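Long-range contacts in cysteine synthase (Fusobacterium nucleatum subsp. nucleatum strain ATCC 25586, PDB 5XEO), which probably makes L-cysteine and acetate from O-acetyl-L-serine and hydrogen sulfide, with pyridoxal 5'-phosphate as cofactor: residues P41-K46 / T297-K302; H220-M225 / G267-G272. One frame throughout, in Å; residues are numbered along the deposited sequence.

How the contacts relate
Both contacts serve the same cofactor, their centres 11 Å apart and deep in the chain. In sequence, both segments of contact 2 fall between the two halves of contact 1. Contact 1 joins the loop between strand 31-36 and helix 46-60 to the loop leaving strand 291-296, strands 31-36 and 291-296 being parallel neighbours in the six-stranded mixed sheet. Contact 2 sets the loop 220-225 against the start of helix 269-283. They meet where D298 O lies 3.0 Å from G268 N, a probable hydrogen bond, and where T297 packs on S270. Pyridoxal phosphate is thus held covalently from contact 1 and at its ring nitrogen from contact 2.

Contact 1. Residues P41-K46 / T297-K302. With PLP (pyridoxal-5'-phosphate), chain C.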
loop_
_atom_site.group_PDB
_atom_site.type_symbol
_atom_site.label_atom_id
_atom_site.label_comp_id
_atom_site.label_asym_id
_atom_site.label_seq_id
_atom_site.Cartn_x
_atom_site.Cartn_y
_atom_site.Cartn_z
ATOM N N PRO A 41 -0.598 -1.654 -6.715
ATOM C CA PRO A 41 -1.536 -0.586 -6.311
ATOM C C PRO A 41 -2.833 -1.117 -5.713
ATOM O O PRO A 41 -3.427 -0.444 -4.906
ATOM C CB PRO A 41 -1.799 0.188 -7.629
ATOM C CG PRO A 41 -1.432 -0.807 -8.713
ATOM C CD PRO A 41 -0.328 -1.638 -8.160
ATOM N N GLY A 42 -3.267 -2.328 -6.069
ATOM C CA GLY A 42 -4.396 -2.951 -5.383
ATOM C C GLY A 42 -3.969 -3.776 -4.176
ATOM O O GLY A 42 -4.800 -4.478 -3.581
ATOM N N ARG A 43 -2.670 -3.732 -3.850
ATOM C CA ARG A 43 -2.103 -4.345 -2.626
ATOM C C ARG A 43 -1.987 -5.872 -2.622
ATOM O O ARG A 43 -1.814 -6.488 -1.552
ATOM C CB ARG A 43 -2.834 -3.882 -1.344
ATOM C CG ARG A 43 -2.943 -2.378 -1.130
ATOM C CD ARG A 43 -1.584 -1.791 -1.056
ATOM N NE ARG A 43 -1.550 -0.331 -0.933
ATOM C CZ ARG A 43 -0.576 0.438 -1.419
ATOM N NH1 ARG A 43 0.447 -0.110 -2.146
ATOM N NH2 ARG A 43 -0.626 1.745 -1.234
ATOM N N SER A 44 -2.063 -6.474 -3.795
ATOM C CA SER A 44 -1.824 -7.903 -3.928
ATOM C C SER A 44 -1.332 -8.266 -5.303
ATOM O O SER A 44 -1.436 -7.478 -6.243
ATOM C CB SER A 44 -3.098 -8.712 -3.593
ATOM O OG SER A 44 -3.936 -8.932 -4.732
ATOM N N THR A 45 -0.828 -9.505 -5.409
ATOM C CA THR A 45 -0.380 -10.047 -6.661
ATOM C C THR A 45 -1.537 -10.189 -7.663
ATOM O O THR A 45 -1.301 -10.266 -8.855
ATOM C CB THR A 45 0.318 -11.424 -6.471
ATOM O OG1 THR A 45 1.297 -11.574 -7.463
ATOM C CG2 THR A 45 -0.651 -12.624 -6.541
ATOM N N LYS A 46 -2.764 -10.249 -7.167
ATOM C CA LYS A 46 -3.911 -10.454 -8.026
ATOM C C LYS A 46 -4.137 -9.307 -9.018
ATOM O O LYS A 46 -4.776 -9.530 -10.050
ATOM C CB LYS A 46 -5.184 -10.707 -7.250
ATOM C CG LYS A 46 -5.132 -11.834 -6.238
ATOM C CD LYS A 46 -4.808 -13.190 -6.897
ATOM C CE LYS A 46 -4.448 -14.235 -5.884
ATOM N NZ LYS A 46 -5.393 -14.417 -4.763
ATOM N N THR A 297 2.150 -12.424 -0.982
ATOM C CA THR A 297 1.053 -12.226 -1.912
ATOM C C THR A 297 0.281 -10.925 -1.702
ATOM O O THR A 297 -0.106 -10.323 -2.688
ATOM C CB THR A 297 0.127 -13.461 -1.978
ATOM O OG1 THR A 297 0.936 -14.584 -2.389
ATOM C CG2 THR A 297 -0.999 -13.267 -2.988
ATOM N N ASP A 298 0.085 -10.477 -0.461
ATOM C CA ASP A 298 -0.550 -9.175 -0.241
ATOM C C ASP A 298 0.005 -8.523 1.000
ATOM O O ASP A 298 0.754 -9.142 1.750
ATOM C CB ASP A 298 -2.094 -9.267 -0.223
ATOM C CG ASP A 298 -2.679 -9.907 1.008
ATOM O OD1 ASP A 298 -1.944 -10.609 1.739
ATOM O OD2 ASP A 298 -3.906 -9.770 1.205
ATOM N N SER A 299 -0.377 -7.277 1.210
ATOM C CA SER A 299 0.095 -6.546 2.359
ATOM C C SER A 299 -0.881 -6.855 3.461
ATOM O O SER A 299 -1.959 -7.369 3.207
ATOM C CB SER A 299 0.185 -5.046 2.072
ATOM O OG SER A 299 -1.078 -4.542 1.797
ATOM N N GLY A 300 -0.476 -6.554 4.685
ATOM C CA GLY A 300 -1.183 -6.999 5.870
ATOM C C GLY A 300 -2.262 -6.092 6.403
ATOM O O GLY A 300 -2.995 -6.498 7.310
ATOM N N GLU A 301 -2.388 -4.877 5.859
ATOM C CA GLU A 301 -3.270 -3.857 6.469
ATOM C C GLU A 301 -4.700 -4.357 6.645
ATOM O O GLU A 301 -5.296 -4.176 7.695
ATOM C CB GLU A 301 -3.344 -2.568 5.639
ATOM C CG GLU A 301 -2.051 -1.809 5.494
ATOM C CD GLU A 301 -1.200 -2.247 4.315
ATOM O OE1 GLU A 301 -1.755 -2.509 3.221
ATOM O OE2 GLU A 301 0.049 -2.295 4.495
ATOM N N LYS A 302 -5.232 -4.995 5.604
ATOM C CA LYS A 302 -6.629 -5.427 5.595
ATOM C C LYS A 302 -6.968 -6.481 6.683
ATOM O O LYS A 302 -8.126 -6.671 6.946
ATOM C CB LYS A 302 -7.039 -5.944 4.190
ATOM C CG LYS A 302 -6.440 -7.305 3.810
ATOM C CD LYS A 302 -6.890 -7.869 2.448
ATOM C CE LYS A 302 -6.470 -7.020 1.250
ATOM N NZ LYS A 302 -4.978 -6.985 1.082
HETATM N N1 PLP C . -2.466 -15.126 -0.598
HETATM C C2 PLP C . -3.422 -14.164 -0.830
HETATM C C2A PLP C . -3.550 -12.995 0.120
HETATM C C3 PLP C . -4.192 -14.236 -2.007
HETATM O O3 PLP C . -5.097 -13.279 -2.269
HETATM C C4 PLP C . -4.074 -15.320 -2.885
HETATM C C4A PLP C . -4.952 -15.488 -4.118
HETATM C C5 PLP C . -3.125 -16.318 -2.603
HETATM C C6 PLP C . -2.330 -16.200 -1.455
HETATM C C5A PLP C . -2.938 -17.506 -3.512
HETATM O O4P PLP C . -2.384 -17.201 -4.820
HETATM P P PLP C . -2.796 -18.024 -6.127
HETATM O O1P PLP C . -1.897 -17.428 -7.130
HETATM O O2P PLP C . -4.271 -17.923 -6.238
HETATM O O3P PLP C . -2.398 -19.477 -5.859
HETATM O O HOH W 1 -5.402 -6.359 -1.635
#
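The side chains of T45 and T297 cross at a slant and touch through their methyls, CG2 to CG2 3.6 Å. Their backbones are stitched together: T45 N donates to T297 O at 2.9 Å, and S299 N to R43 O at 3.2 Å. S44 and D298 sit between these bonds as a single bridge, their CB atoms 3.6 Å apart. S44 suits its place because its short side chain lets OG accept from K46 N, a capping bond at the turn that leads into helix 46-60.

T297 uses its methyl a second time. With CG2 anti to the backbone N, that branch lies over one face of the cofactor ring, 3.4 Å from both PLP N1 and PLP C2; a threonine, branched at CB, can offer one methyl to T45 and the ring alike. This is the loop carrying the cofactor-binding lysine of a fold type II pyridoxal phosphate enzyme: the K46 chain, bent at chi2 and chi4, ends in a covalent NZ-C4A link of 1.3 Å to PLP, the internal aldimine. D298 turns its carboxylate from the bridge to the PLP methyl, OD1 to C2A 3.3 Å. Three partners grip D298 OD2: Y303 OH, N76 ND2 and, in a salt bridge from above the carboxylate plane, K302 NZ. K302 is long enough to curl back to D298, and a water joins its NZ to G42 O.

Farther along, S299 OG rests against R43 CB and bonds E301 OE1 at 2.6 Å. R43 passes CG and CD by that hydroxyl, and its NE forms a salt bridge with E301 of the second subunit.

Contact 2. Residues H220-M225 / G267-G272; sequences HKIQGM and GGISTG. With PLP (pyridoxal-5'-phosphate), chain C.
M225 and S270 pack together beside the cofactor, the sulfur SD of M225 lying 3.6 Å from S270 CB. A chi1 of 75° swings the S270 hydroxyl toward the ring nitrogen, and OG donates to PLP N1 over a short 2.5 Å. A serine suits this place, being small enough to fit between methionine and ring and able to give the pyridine nitrogen a neutral partner, which probably leaves that nitrogen unprotonated. G224 reaches the ring with its backbone, O to PLP C5 3.3 Å, on the face opposite T297. Its positive phi, at the third position of a type II turn, suits glycine, and with no side chain the backbone can lie against the ring.

One step out, I222 lays CG2 against S270 CA at 3.7 Å and against I269 CG2 at 4.1 Å. Branched at CB, each isoleucine offers a methyl close to its own backbone, and the CG2 of both is anti to its backbone N. The other I269 branch carries CD1 to K221 O, 3.5 Å away, where the Q223 chain crosses it obliquely. A water bridges the two backbones, giving a hydrogen to Q223 O and accepting one from S270 N, an amide in the first turn of helix 269-283.

What shapes the loop lies farther off. H220 ND1 accepts from I222 N at 3.0 Å, and M225 N bonds I222 O to close the turn that brings G224 to PLP. Helix 249-263 and strand 200-206 back I222, while M225 leans on V204 and P206 of that strand. G268 takes the N-cap position of helix 269-283, and this helix start with its serine at the pyridine nitrogen is characteristic of the cofactor site in the cysteine synthase family.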
loop_
_atom_site.group_PDB
_atom_site.type_symbol
_atom_site.label_atom_id
_atom_site.label_comp_id
_atom_site.label_asym_id
_atom_site.label_seq_id
_atom_site.Cartn_x
_atom_site.Cartn_y
_atom_site.Cartn_z
ATOM N N HIS A 220 -9.604 -23.383 7.721
ATOM C CA HIS A 220 -8.348 -22.732 8.041
ATOM C C HIS A 220 -8.587 -21.218 8.052
ATOM O O HIS A 220 -9.664 -20.726 7.674
ATOM C CB HIS A 220 -7.270 -23.129 7.036
ATOM C CG HIS A 220 -7.513 -22.589 5.669
ATOM N ND1 HIS A 220 -6.984 -21.387 5.243
ATOM C CD2 HIS A 220 -8.270 -23.058 4.649
ATOM C CE1 HIS A 220 -7.407 -21.142 4.017
ATOM N NE2 HIS A 220 -8.188 -22.140 3.632
ATOM N N LYS A 221 -7.561 -20.488 8.459
ATOM C CA LYS A 221 -7.624 -19.039 8.570
ATOM C C LYS A 221 -6.565 -18.323 7.717
ATOM O O LYS A 221 -6.377 -17.114 7.854
ATOM C CB LYS A 221 -7.477 -18.641 10.031
ATOM C CG LYS A 221 -8.612 -19.150 10.909
ATOM C CD LYS A 221 -8.407 -18.668 12.326
ATOM C CE LYS A 221 -9.368 -19.352 13.269
ATOM N NZ LYS A 221 -9.034 -19.047 14.673
ATOM N N ILE A 222 -5.913 -19.039 6.815
ATOM C CA ILE A 222 -4.890 -18.438 5.977
ATOM C C ILE A 222 -5.588 -17.835 4.755
ATOM O O ILE A 222 -5.651 -18.450 3.677
ATOM C CB ILE A 222 -3.785 -19.432 5.613
ATOM C CG1 ILE A 222 -3.319 -20.200 6.866
ATOM C CG2 ILE A 222 -2.619 -18.706 4.967
ATOM C CD1 ILE A 222 -2.218 -21.217 6.604
ATOM N N GLN A 223 -6.135 -16.631 4.930
ATOM C CA GLN A 223 -6.948 -15.987 3.873
ATOM C C GLN A 223 -6.218 -15.910 2.521
ATOM O O GLN A 223 -5.035 -15.527 2.449
ATOM C CB GLN A 223 -7.442 -14.612 4.310
ATOM C CG GLN A 223 -8.532 -14.712 5.371
ATOM C CD GLN A 223 -9.087 -13.376 5.829
ATOM O OE1 GLN A 223 -9.462 -12.535 5.007
ATOM N NE2 GLN A 223 -9.174 -13.184 7.148
ATOM N N GLY A 224 -6.917 -16.332 1.471
ATOM C CA GLY A 224 -6.377 -16.379 0.111
ATOM C C GLY A 224 -5.785 -17.728 -0.269
ATOM O O GLY A 224 -5.639 -18.046 -1.460
ATOM N N MET A 225 -5.394 -18.529 0.718
ATOM C CA MET A 225 -4.859 -19.841 0.408
ATOM C C MET A 225 -5.960 -20.891 0.604
ATOM O O MET A 225 -7.029 -20.583 1.079
ATOM C CB MET A 225 -3.620 -20.131 1.258
ATOM C CG MET A 225 -2.336 -19.480 0.747
ATOM S SD MET A 225 -0.887 -19.639 1.836
ATOM C CE MET A 225 -0.996 -21.399 2.209
ATOM N N GLY A 267 2.997 -8.032 5.851
ATOM C CA GLY A 267 2.368 -8.913 4.875
ATOM C C GLY A 267 1.113 -9.516 5.443
ATOM O O GLY A 267 0.831 -9.420 6.637
ATOM N N GLY A 268 0.320 -10.108 4.557
ATOM C CA GLY A 268 -0.895 -10.765 4.945
ATOM C C GLY A 268 -0.610 -12.079 5.657
ATOM O O GLY A 268 0.545 -12.460 5.885
ATOM N N ILE A 269 -1.693 -12.778 5.945
ATOM C CA ILE A 269 -1.629 -14.056 6.650
ATOM C C ILE A 269 -0.931 -15.079 5.787
ATOM O O ILE A 269 -0.160 -15.888 6.310
ATOM C CB ILE A 269 -3.029 -14.558 7.055
ATOM C CG1 ILE A 269 -3.752 -13.503 7.897
ATOM C CG2 ILE A 269 -2.917 -15.832 7.883
ATOM C CD1 ILE A 269 -5.246 -13.755 8.014
ATOM N N SER A 270 -1.170 -15.053 4.475
ATOM C CA SER A 270 -0.523 -16.015 3.584
ATOM C C SER A 270 0.966 -15.775 3.487
ATOM O O SER A 270 1.711 -16.707 3.198
ATOM C CB SER A 270 -1.182 -16.063 2.169
ATOM O OG SER A 270 -0.841 -14.945 1.356
ATOM N N THR A 271 1.410 -14.525 3.680
ATOM C CA THR A 271 2.838 -14.211 3.674
ATOM C C THR A 271 3.484 -14.841 4.921
ATOM O O THR A 271 4.560 -15.413 4.854
ATOM C CB THR A 271 3.060 -12.681 3.641
ATOM O OG1 THR A 271 2.579 -12.156 2.387
ATOM C CG2 THR A 271 4.498 -12.353 3.824
ATOM N N GLY A 272 2.795 -14.735 6.044
ATOM C CA GLY A 272 3.220 -15.430 7.270
ATOM C C GLY A 272 3.327 -16.931 7.075
ATOM O O GLY A 272 4.327 -17.499 7.414
HETATM N N1 PLP C . -2.466 -15.126 -0.598
HETATM C C2 PLP C . -3.422 -14.164 -0.830
HETATM C C2A PLP C . -3.550 -12.995 0.120
HETATM C C3 PLP C . -4.192 -14.236 -2.007
HETATM O O3 PLP C . -5.097 -13.279 -2.269
HETATM C C4 PLP C . -4.074 -15.320 -2.885
HETATM C C4A PLP C . -4.952 -15.488 -4.118
HETATM C C5 PLP C . -3.125 -16.318 -2.603
HETATM C C6 PLP C . -2.330 -16.200 -1.455
HETATM C C5A PLP C . -2.938 -17.506 -3.512
HETATM O O4P PLP C . -2.384 -17.201 -4.820
HETATM P P PLP C . -2.796 -18.024 -6.127
HETATM O O1P PLP C . -1.897 -17.428 -7.130
HETATM O O2P PLP C . -4.271 -17.923 -6.238
HETATM O O3P PLP C . -2.398 -19.477 -5.859
HETATM O O HOH W 2 -3.461 -13.500 3.577
#